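Local coordinates for WbbZ protein (Klebsiella pneumoniae subsp. pneumoniae NTUH-K2044, PDB 6X1L) that is functionally uncharacterised but probably transfers pyruvyl groups to the sugars of a bacterial polysaccharide, as its family relatives do, at residues A[198-202]-A[203-207]; A[40-43]-A[44-48]; A[152-156]-A[157-161]; A[188-191]-A[192-195]. One frame throughout, in Å; residues are numbered along the deposited sequence.

Contact 1 of 4, residues A[198-202]-A[203-207]; sequences DYWDN and EFLAR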
# COMPACT_ATOMS: atom_id res chain seq x y z
N ASP A 198 6.74 -9.03 7.31
CA ASP A 198 8.16 -9.07 6.93
C ASP A 198 8.31 -8.83 5.42
O ASP A 198 8.76 -9.69 4.66
CB ASP A 198 8.79 -10.39 7.35
CG ASP A 198 10.31 -10.35 7.32
OD1 ASP A 198 10.88 -9.25 7.27
OD2 ASP A 198 10.93 -11.44 7.35
N TYR A 199 7.91 -7.63 5.00
CA TYR A 199 7.91 -7.28 3.59
C TYR A 199 9.07 -6.38 3.17
O TYR A 199 9.37 -6.30 1.98
CB TYR A 199 6.60 -6.55 3.23
CG TYR A 199 5.35 -7.37 3.48
CD1 TYR A 199 5.04 -8.45 2.67
CD2 TYR A 199 4.48 -7.04 4.50
CE1 TYR A 199 3.90 -9.20 2.89
CE2 TYR A 199 3.33 -7.78 4.73
CZ TYR A 199 3.04 -8.86 3.92
OH TYR A 199 1.91 -9.60 4.14
N TRP A 200 9.73 -5.73 4.12
CA TRP A 200 10.46 -4.51 3.80
C TRP A 200 11.87 -4.76 3.28
O TRP A 200 12.59 -3.79 3.02
CB TRP A 200 10.46 -3.61 5.03
CG TRP A 200 9.07 -3.46 5.56
CD1 TRP A 200 8.61 -3.78 6.80
CD2 TRP A 200 7.92 -3.00 4.82
NE1 TRP A 200 7.27 -3.53 6.90
CE2 TRP A 200 6.82 -3.05 5.69
CE3 TRP A 200 7.72 -2.55 3.51
CZ2 TRP A 200 5.53 -2.66 5.30
CZ3 TRP A 200 6.45 -2.16 3.12
CH2 TRP A 200 5.37 -2.22 4.01
N ASP A 201 12.27 -6.02 3.06
CA ASP A 201 13.49 -6.30 2.33
C ASP A 201 13.35 -6.09 0.83
O ASP A 201 14.34 -6.18 0.10
CB ASP A 201 13.94 -7.74 2.61
CG ASP A 201 14.31 -7.95 4.07
OD1 ASP A 201 15.22 -7.25 4.57
OD2 ASP A 201 13.68 -8.81 4.73
N ASN A 202 12.14 -5.81 0.35
CA ASN A 202 11.89 -5.44 -1.04
C ASN A 202 11.83 -3.92 -1.11
O ASN A 202 10.89 -3.31 -0.60
CB ASN A 202 10.59 -6.08 -1.54
CG ASN A 202 10.29 -5.75 -3.00
OD1 ASN A 202 10.46 -4.62 -3.45
ND2 ASN A 202 9.84 -6.76 -3.74
N GLU A 203 12.84 -3.31 -1.74
CA GLU A 203 12.93 -1.85 -1.75
C GLU A 203 11.80 -1.21 -2.55
O GLU A 203 11.37 -0.09 -2.23
CB GLU A 203 14.29 -1.40 -2.28
CG GLU A 203 14.57 -1.74 -3.74
CD GLU A 203 15.10 -3.15 -3.94
OE1 GLU A 203 15.08 -3.94 -2.97
OE2 GLU A 203 15.54 -3.46 -5.07
N PHE A 204 11.30 -1.89 -3.58
CA PHE A 204 10.18 -1.33 -4.34
C PHE A 204 8.91 -1.33 -3.51
O PHE A 204 8.20 -0.32 -3.43
CB PHE A 204 10.00 -2.11 -5.64
CG PHE A 204 11.09 -1.87 -6.64
CD1 PHE A 204 10.98 -0.85 -7.58
CD2 PHE A 204 12.23 -2.66 -6.64
CE1 PHE A 204 11.98 -0.63 -8.50
CE2 PHE A 204 13.24 -2.44 -7.56
CZ PHE A 204 13.12 -1.43 -8.49
N LEU A 205 8.61 -2.46 -2.86
CA LEU A 205 7.44 -2.54 -2.00
C LEU A 205 7.53 -1.53 -0.85
O LEU A 205 6.52 -0.91 -0.50
CB LEU A 205 7.29 -3.97 -1.47
CG LEU A 205 6.11 -4.28 -0.55
CD1 LEU A 205 4.81 -3.69 -1.09
CD2 LEU A 205 5.98 -5.78 -0.39
N ALA A 206 8.72 -1.35 -0.27
CA ALA A 206 8.86 -0.37 0.80
C ALA A 206 8.60 1.04 0.28
O ALA A 206 7.88 1.82 0.92
CB ALA A 206 10.25 -0.45 1.45
N ARG A 207 9.18 1.39 -0.86
CA ARG A 207 9.03 2.76 -1.35
C ARG A 207 7.60 3.03 -1.82
O ARG A 207 7.07 4.13 -1.61
CB ARG A 207 10.03 3.04 -2.47
CG ARG A 207 11.46 3.24 -1.95
CD ARG A 207 12.29 4.05 -2.93
NE ARG A 207 13.66 4.28 -2.48
CZ ARG A 207 14.69 3.52 -2.84
NH1 ARG A 207 14.50 2.49 -3.66
NH2 ARG A 207 15.91 3.80 -2.40
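Leu205 and Ala206 meet the benzo part of the Trp200 indole, each in its own manner. Leu205 O stands at the ring's edge, in its plane and 3.8 Å from Trp200 CZ3, whereas Ala206 CA comes in obliquely, 3.7 Å from Trp200 CE3. Over one indole face, near the centre, lies CB of Tyr199. That same methylene receives Leu205, whose CD2 branch reaches Tyr199 CB at 3.8 Å and slants against the tyrosine ring. The third flat side chain, Phe204, has Asn202 OD1 at its edge, and its CB is 3.4 Å from that oxygen. Asn202 closes a type I beta turn begun at Tyr199 and is the N-cap of helix 203-218. With its CG anti to the backbone N (chi1 -179°), the amide turns back over the first helical turn. Leu205 N gives OD1 of Asn202 a nearly straight bond of 2.9 Å (169°), arriving from above the carbonyl plane; Phe204 N adds a weak, strongly bent one to the same oxygen. Ala206 N bonds to Asn202 O at 2.9 Å, the first regular bond of the helix, while the buried Glu203 N has no partner. A hydrogen bond from Trp200 NE1 to Gly31 O holds the pyrrole side of the indole. Asn202 ND2 makes a weak hydrogen bond to Glu219 of the second subunit, whose Phe216 and Cys212 pack on Tyr199 and Leu205.

Contact 2 of 4, residues A[40-43]-A[44-48]; sequences SATY and DFFER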
# COMPACT_ATOMS: atom_id res chain seq x y z
N SER A 40 12.47 2.34 3.39
CA SER A 40 12.60 3.25 2.25
C SER A 40 13.73 4.25 2.47
O SER A 40 14.61 4.41 1.62
CB SER A 40 11.28 3.99 2.00
OG SER A 40 10.20 3.08 1.88
N ALA A 41 13.71 4.92 3.63
CA ALA A 41 14.74 5.90 3.95
C ALA A 41 16.12 5.25 4.07
O ALA A 41 17.13 5.88 3.74
CB ALA A 41 14.39 6.63 5.24
N THR A 42 16.18 4.01 4.56
CA THR A 42 17.46 3.32 4.63
C THR A 42 17.99 3.01 3.23
O THR A 42 19.19 3.13 2.98
CB THR A 42 17.33 2.05 5.45
OG1 THR A 42 16.81 2.37 6.75
CG2 THR A 42 18.69 1.38 5.63
N TYR A 43 17.10 2.63 2.31
CA TYR A 43 17.55 2.41 0.93
C TYR A 43 18.00 3.71 0.29
O TYR A 43 18.99 3.73 -0.45
CB TYR A 43 16.43 1.74 0.12
CG TYR A 43 16.09 0.36 0.63
CD1 TYR A 43 17.09 -0.57 0.87
CD2 TYR A 43 14.78 0.00 0.92
CE1 TYR A 43 16.80 -1.84 1.35
CE2 TYR A 43 14.47 -1.26 1.40
CZ TYR A 43 15.48 -2.17 1.61
OH TYR A 43 15.18 -3.43 2.10
N ASP A 44 17.30 4.81 0.57
CA ASP A 44 17.76 6.12 0.10
C ASP A 44 19.13 6.45 0.68
O ASP A 44 19.99 7.01 -0.01
CB ASP A 44 16.74 7.20 0.48
CG ASP A 44 15.39 7.00 -0.20
OD1 ASP A 44 15.29 6.11 -1.06
OD2 ASP A 44 14.44 7.73 0.13
N PHE A 45 19.34 6.11 1.95
CA PHE A 45 20.61 6.40 2.60
C PHE A 45 21.75 5.59 1.99
O PHE A 45 22.85 6.13 1.76
CB PHE A 45 20.49 6.11 4.10
CG PHE A 45 21.80 6.17 4.84
CD1 PHE A 45 22.31 7.38 5.27
CD2 PHE A 45 22.52 5.02 5.10
CE1 PHE A 45 23.52 7.44 5.95
CE2 PHE A 45 23.72 5.07 5.77
CZ PHE A 45 24.22 6.28 6.20
N PHE A 46 21.52 4.31 1.71
CA PHE A 46 22.55 3.49 1.07
C PHE A 46 22.92 4.02 -0.31
O PHE A 46 24.10 4.12 -0.65
CB PHE A 46 22.08 2.04 0.97
CG PHE A 46 22.01 1.32 2.28
CD1 PHE A 46 22.78 1.74 3.36
CD2 PHE A 46 21.19 0.22 2.44
CE1 PHE A 46 22.72 1.07 4.57
CE2 PHE A 46 21.12 -0.45 3.65
CZ PHE A 46 21.89 -0.02 4.72
N GLU A 47 21.91 4.35 -1.12
CA GLU A 47 22.18 4.80 -2.48
C GLU A 47 22.90 6.14 -2.49
O GLU A 47 23.79 6.36 -3.32
CB GLU A 47 20.87 4.89 -3.27
CG GLU A 47 20.17 3.56 -3.46
CD GLU A 47 18.90 3.67 -4.29
OE1 GLU A 47 18.09 2.72 -4.29
OE2 GLU A 47 18.71 4.72 -4.94
N ARG A 48 22.55 7.04 -1.57
CA ARG A 48 23.15 8.37 -1.58
C ARG A 48 24.60 8.34 -1.11
O ARG A 48 25.39 9.21 -1.48
CB ARG A 48 22.33 9.33 -0.72
CG ARG A 48 22.64 10.79 -0.97
CD ARG A 48 23.27 11.43 0.25
NE ARG A 48 22.34 11.45 1.38
CZ ARG A 48 22.64 11.92 2.58
NH1 ARG A 48 23.85 12.42 2.82
NH2 ARG A 48 21.74 11.90 3.55
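Thr42 and Phe46, one helical turn apart, lie side by side and point the same way. The methyl CG2 of Thr42 sits over the Phe46 ring in a CH-pi contact, 4.0 Å from the centroid and 28° off the ring normal. Thr42 O lies over the same face, displaced toward the rim and 3.4 Å from Phe46 CG, so that one residue supplies both a methyl and a carbonyl to one side of the ring. The methyl reaches it because CG2 is anti to the backbone N; OG1, beside that N, turns back to bond with Ile38 O. Tyr43 brushes Phe46 obliquely, its CD1 4.5 Å from Phe46 CD2.

Beneath the side chains runs the regular alpha-helical ladder: Asp44 N to Ser40 O (2.9 Å), Phe45 N to Ala41 O, Phe46 N to Thr42 O and Glu47 N to Tyr43 O (3.1 Å). Glu47 extends past its own acceptor, CG passing 3.2 Å from Tyr43 O, and its OE1 forms a salt bridge with Arg207. The Asp44 carboxylate folds back beside Ser40 O, an acceptor it cannot bond, and is held instead by donors beyond the helix, among them Arg207 and the backbone N of Asp155. Tyr43 OH is bonded to Trp200 O.

The segment forms the C-terminal half of helix 33-48, the crossover of the beta-alpha-beta unit between parallel strands 23-27 and 53-55; Ser40 and Tyr43 pack on helix 203-218, and Phe45 on helix 6-21.

Contact 3 of 4, residues A[152-156]-A[157-161]; sequences FYLDL and NKYLS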
# COMPACT_ATOMS: atom_id res chain seq x y z
N PHE A 152 13.98 10.48 8.77
CA PHE A 152 14.37 11.85 8.45
C PHE A 152 15.34 11.91 7.27
O PHE A 152 15.51 12.98 6.68
CB PHE A 152 14.95 12.53 9.69
CG PHE A 152 13.93 12.69 10.80
CD1 PHE A 152 13.07 13.78 10.81
CD2 PHE A 152 13.82 11.73 11.79
CE1 PHE A 152 12.12 13.92 11.80
CE2 PHE A 152 12.87 11.87 12.79
CZ PHE A 152 12.02 12.96 12.80
N TYR A 153 15.93 10.77 6.88
CA TYR A 153 16.76 10.68 5.68
C TYR A 153 15.96 10.46 4.41
O TYR A 153 16.56 10.31 3.34
CB TYR A 153 17.78 9.54 5.82
CG TYR A 153 19.04 9.91 6.57
CD1 TYR A 153 20.13 10.46 5.90
CD2 TYR A 153 19.14 9.69 7.94
CE1 TYR A 153 21.29 10.79 6.58
CE2 TYR A 153 20.30 10.02 8.62
CZ TYR A 153 21.37 10.56 7.94
OH TYR A 153 22.52 10.89 8.61
N LEU A 154 14.63 10.42 4.49
CA LEU A 154 13.82 10.10 3.32
C LEU A 154 14.01 11.14 2.23
O LEU A 154 13.88 12.35 2.47
CB LEU A 154 12.35 10.00 3.72
CG LEU A 154 11.36 9.40 2.71
CD1 LEU A 154 11.58 7.91 2.56
CD2 LEU A 154 9.94 9.69 3.16
N ASP A 155 14.33 10.68 1.02
CA ASP A 155 14.46 11.56 -0.15
C ASP A 155 13.06 11.92 -0.63
O ASP A 155 12.54 11.38 -1.62
CB ASP A 155 15.28 10.88 -1.24
CG ASP A 155 15.57 11.79 -2.41
OD1 ASP A 155 15.27 13.00 -2.32
OD2 ASP A 155 16.08 11.29 -3.44
N LEU A 156 12.46 12.90 0.05
CA LEU A 156 11.02 13.10 0.03
C LEU A 156 10.48 13.39 -1.37
O LEU A 156 9.37 12.98 -1.70
CB LEU A 156 10.64 14.23 0.99
CG LEU A 156 9.16 14.52 1.22
CD1 LEU A 156 8.46 13.31 1.82
CD2 LEU A 156 9.01 15.74 2.12
N ASN A 157 11.25 14.09 -2.21
CA ASN A 157 10.68 14.61 -3.44
C ASN A 157 10.36 13.52 -4.46
O ASN A 157 9.56 13.77 -5.38
CB ASN A 157 11.62 15.64 -4.06
CG ASN A 157 11.58 16.97 -3.32
OD1 ASN A 157 12.22 17.13 -2.29
ND2 ASN A 157 10.82 17.92 -3.86
N LYS A 158 10.93 12.33 -4.33
CA LYS A 158 10.60 11.25 -5.25
C LYS A 158 9.39 10.44 -4.80
O LYS A 158 8.98 9.53 -5.52
CB LYS A 158 11.81 10.33 -5.46
CG LYS A 158 12.19 9.49 -4.27
CD LYS A 158 13.40 8.63 -4.60
CE LYS A 158 13.82 7.79 -3.42
NZ LYS A 158 15.01 6.96 -3.74
N TYR A 159 8.82 10.76 -3.64
CA TYR A 159 7.61 10.11 -3.15
C TYR A 159 6.36 10.96 -3.31
O TYR A 159 5.25 10.44 -3.19
CB TYR A 159 7.77 9.76 -1.66
CG TYR A 159 8.93 8.84 -1.36
CD1 TYR A 159 10.21 9.36 -1.15
CD2 TYR A 159 8.76 7.47 -1.26
CE1 TYR A 159 11.28 8.53 -0.87
CE2 TYR A 159 9.82 6.63 -0.97
CZ TYR A 159 11.08 7.17 -0.78
OH TYR A 159 12.15 6.34 -0.50
N LEU A 160 6.52 12.26 -3.58
CA LEU A 160 5.39 13.18 -3.55
C LEU A 160 4.51 13.02 -4.78
O LEU A 160 5.00 12.77 -5.89
CB LEU A 160 5.89 14.62 -3.45
CG LEU A 160 6.77 14.95 -2.24
CD1 LEU A 160 7.23 16.41 -2.27
CD2 LEU A 160 6.05 14.65 -0.93
N SER A 161 3.21 13.17 -4.59
CA SER A 161 2.28 13.26 -5.70
C SER A 161 1.99 14.70 -6.10
O SER A 161 1.54 14.94 -7.23
CB SER A 161 0.96 12.57 -5.35
OG SER A 161 0.24 13.30 -4.38
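Lys158 N bonds to Asp155 O at 3.3 Å and 161°, the first bond of a short 3-10 turn that is entered at Leu156 and continued by Asn157. The CG of Lys158 lies between the backbone N and the carbonyl carbon (chi1 69°), which lays the extended chain back over Asp155: Lys158 CG comes to 3.3 Å from Asp155 O, and the two side chains cross at about a right angle. Their charged ends stay apart, Asp155 OD2 and Lys158 NZ being 4.5 Å from each other, beyond a salt bridge; the ammonium pairs with Asp44 instead.

Tyr159 makes the second bond, N to Leu156 O at 3.0 Å, with the donor well above the carbonyl plane. Its ring is engaged on two sides. Asp155 O is at the edge, near the ring plane and 3.1 Å from CD1 of Tyr159, while Leu154 lies across one face, CD1 touching Tyr159 CZ at 3.5 Å and CD2 set toward the rim. The hydroxyl is hydrogen-bonded to Asp44 OD2, which holds the far end of the ring. Leu160 then crosses Leu156 obliquely, with its CD2 3.8 Å from Leu156 CG.

Two consecutive bonds between residues three apart, preceded by an inverse gamma turn centred on Asp155, make a compact 3-10 turn. It lies in the linker from strand 144-146 of the six-stranded parallel sheet to strand 167-172 of the four-stranded one, consistent with the two-domain layout of the GT-B clan.

Contact 4 of 4, residues A[188-191]-A[192-195]; sequences NHDI and SLTW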
# COMPACT_ATOMS: atom_id res chain seq x y z
N ASN A 188 -11.45 7.49 11.31
CA ASN A 188 -10.09 7.03 11.58
C ASN A 188 -9.56 6.22 10.41
O ASN A 188 -10.24 5.32 9.91
CB ASN A 188 -10.03 6.19 12.86
CG ASN A 188 -8.60 5.93 13.31
OD1 ASN A 188 -7.76 6.83 13.27
ND2 ASN A 188 -8.32 4.70 13.71
N HIS A 189 -8.33 6.53 9.99
CA HIS A 189 -7.63 5.79 8.95
C HIS A 189 -6.27 5.38 9.52
O HIS A 189 -5.33 6.17 9.52
CB HIS A 189 -7.46 6.64 7.69
CG HIS A 189 -8.75 7.10 7.09
ND1 HIS A 189 -9.50 8.12 7.63
CD2 HIS A 189 -9.42 6.68 5.99
CE1 HIS A 189 -10.58 8.31 6.88
NE2 HIS A 189 -10.55 7.45 5.88
N ASP A 190 -6.17 4.14 10.00
CA ASP A 190 -4.91 3.63 10.54
C ASP A 190 -4.04 3.15 9.38
O ASP A 190 -3.87 1.95 9.12
CB ASP A 190 -5.16 2.51 11.55
CG ASP A 190 -3.93 2.22 12.41
OD1 ASP A 190 -2.94 2.98 12.31
OD2 ASP A 190 -3.96 1.24 13.18
N ILE A 191 -3.48 4.12 8.66
CA ILE A 191 -2.72 3.83 7.45
C ILE A 191 -1.43 3.08 7.73
O ILE A 191 -0.83 2.53 6.80
CB ILE A 191 -2.43 5.13 6.67
CG1 ILE A 191 -1.65 6.10 7.55
CG2 ILE A 191 -3.74 5.76 6.19
CD1 ILE A 191 -1.15 7.34 6.83
N SER A 192 -0.99 3.04 8.99
CA SER A 192 0.16 2.22 9.34
C SER A 192 -0.15 0.73 9.20
O SER A 192 0.74 -0.05 8.83
CB SER A 192 0.61 2.52 10.78
OG SER A 192 0.95 3.89 10.92
N LEU A 193 -1.39 0.33 9.46
CA LEU A 193 -1.76 -1.08 9.44
C LEU A 193 -2.17 -1.56 8.05
O LEU A 193 -2.90 -2.56 7.94
CB LEU A 193 -2.89 -1.35 10.43
CG LEU A 193 -2.50 -1.47 11.91
CD1 LEU A 193 -3.67 -1.99 12.72
CD2 LEU A 193 -1.28 -2.37 12.08
N THR A 194 -1.72 -0.90 6.99
CA THR A 194 -2.05 -1.33 5.63
C THR A 194 -1.22 -2.56 5.25
O THR A 194 -1.74 -3.67 5.20
CB THR A 194 -1.83 -0.19 4.64
OG1 THR A 194 -0.50 0.33 4.78
CG2 THR A 194 -2.83 0.93 4.92
N TRP A 195 0.07 -2.36 4.99
CA TRP A 195 1.00 -3.47 4.82
C TRP A 195 1.67 -3.73 6.17
O TRP A 195 2.21 -2.81 6.78
CB TRP A 195 2.04 -3.15 3.75
CG TRP A 195 1.48 -3.26 2.36
CD1 TRP A 195 0.81 -2.30 1.67
CD2 TRP A 195 1.54 -4.40 1.51
NE1 TRP A 195 0.45 -2.77 0.43
CE2 TRP A 195 0.89 -4.06 0.30
CE3 TRP A 195 2.09 -5.68 1.64
CZ2 TRP A 195 0.76 -4.96 -0.75
CZ3 TRP A 195 1.96 -6.57 0.59
CH2 TRP A 195 1.30 -6.20 -0.60
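An inverse gamma turn centred on Asp190 leads directly into a tight turn closed between Asp190 and Leu193. The gamma turn has a weak bond from Ile191 N to His189 O, and the next turn a clearer one, Leu193 N to Asp190 O at 3.0 Å and 147°, the donor standing above the carbonyl plane. The side chains of the same two residues also meet. The Asp190 carboxylate swings forward along the turn (chi1 -164°, CG opposite the amide nitrogen) until OD2 is 3.3 Å from both CG and CD1 of Leu193, the two side chains lying obliquely to one another. OD1 faces Ser192, whose CB is 3.9 Å away. Leucine carbons thus pack against one oxygen of a carboxylate whose polar needs are met from outside: Asp190 OD2 forms a salt bridge with Arg227 and accepts from Thr175 N.

One residue on, Thr194 brings both its branches to Ile191 O, OG1 at 3.0 Å and CG2 at 3.2 Å. The CB bond of Ile191 points away from 192-195, and its side chain packs on other parts of the fold.

Across the dimer, Thr194 meets Trp195 of the second subunit, and Trp195 meets Thr194 of that subunit in return. The turn belongs to the loop between strand 167-172 and helix 203-218. Ile191 packs on Met213 and Phe216 of that helix and, with Ser192, on Val230 of helix 228-236.

Overall arrangement
Contact 2 is the buried one, a regular helical turn with aromatic packing; contacts 1, 3 and 4 are partly buried caps and turns. Contacts 1, 2 and 3 converge on a charged cluster: Arg207 of contact 1 and Lys158 of contact 3 both pair with Asp44 of contact 2, and these like charges sit close together beside a shared carboxylate. Contact 4 lies apart from this cluster but joins contact 1 where Trp195 packs on Trp200. Contacts 1 and 4 both meet the second subunit through side chains on the approach to helix 203-218 and, in contact 1, on its first turn; contact 3 reaches it only through Ser161 at its end, whereas contact 2 is internal to its subunit.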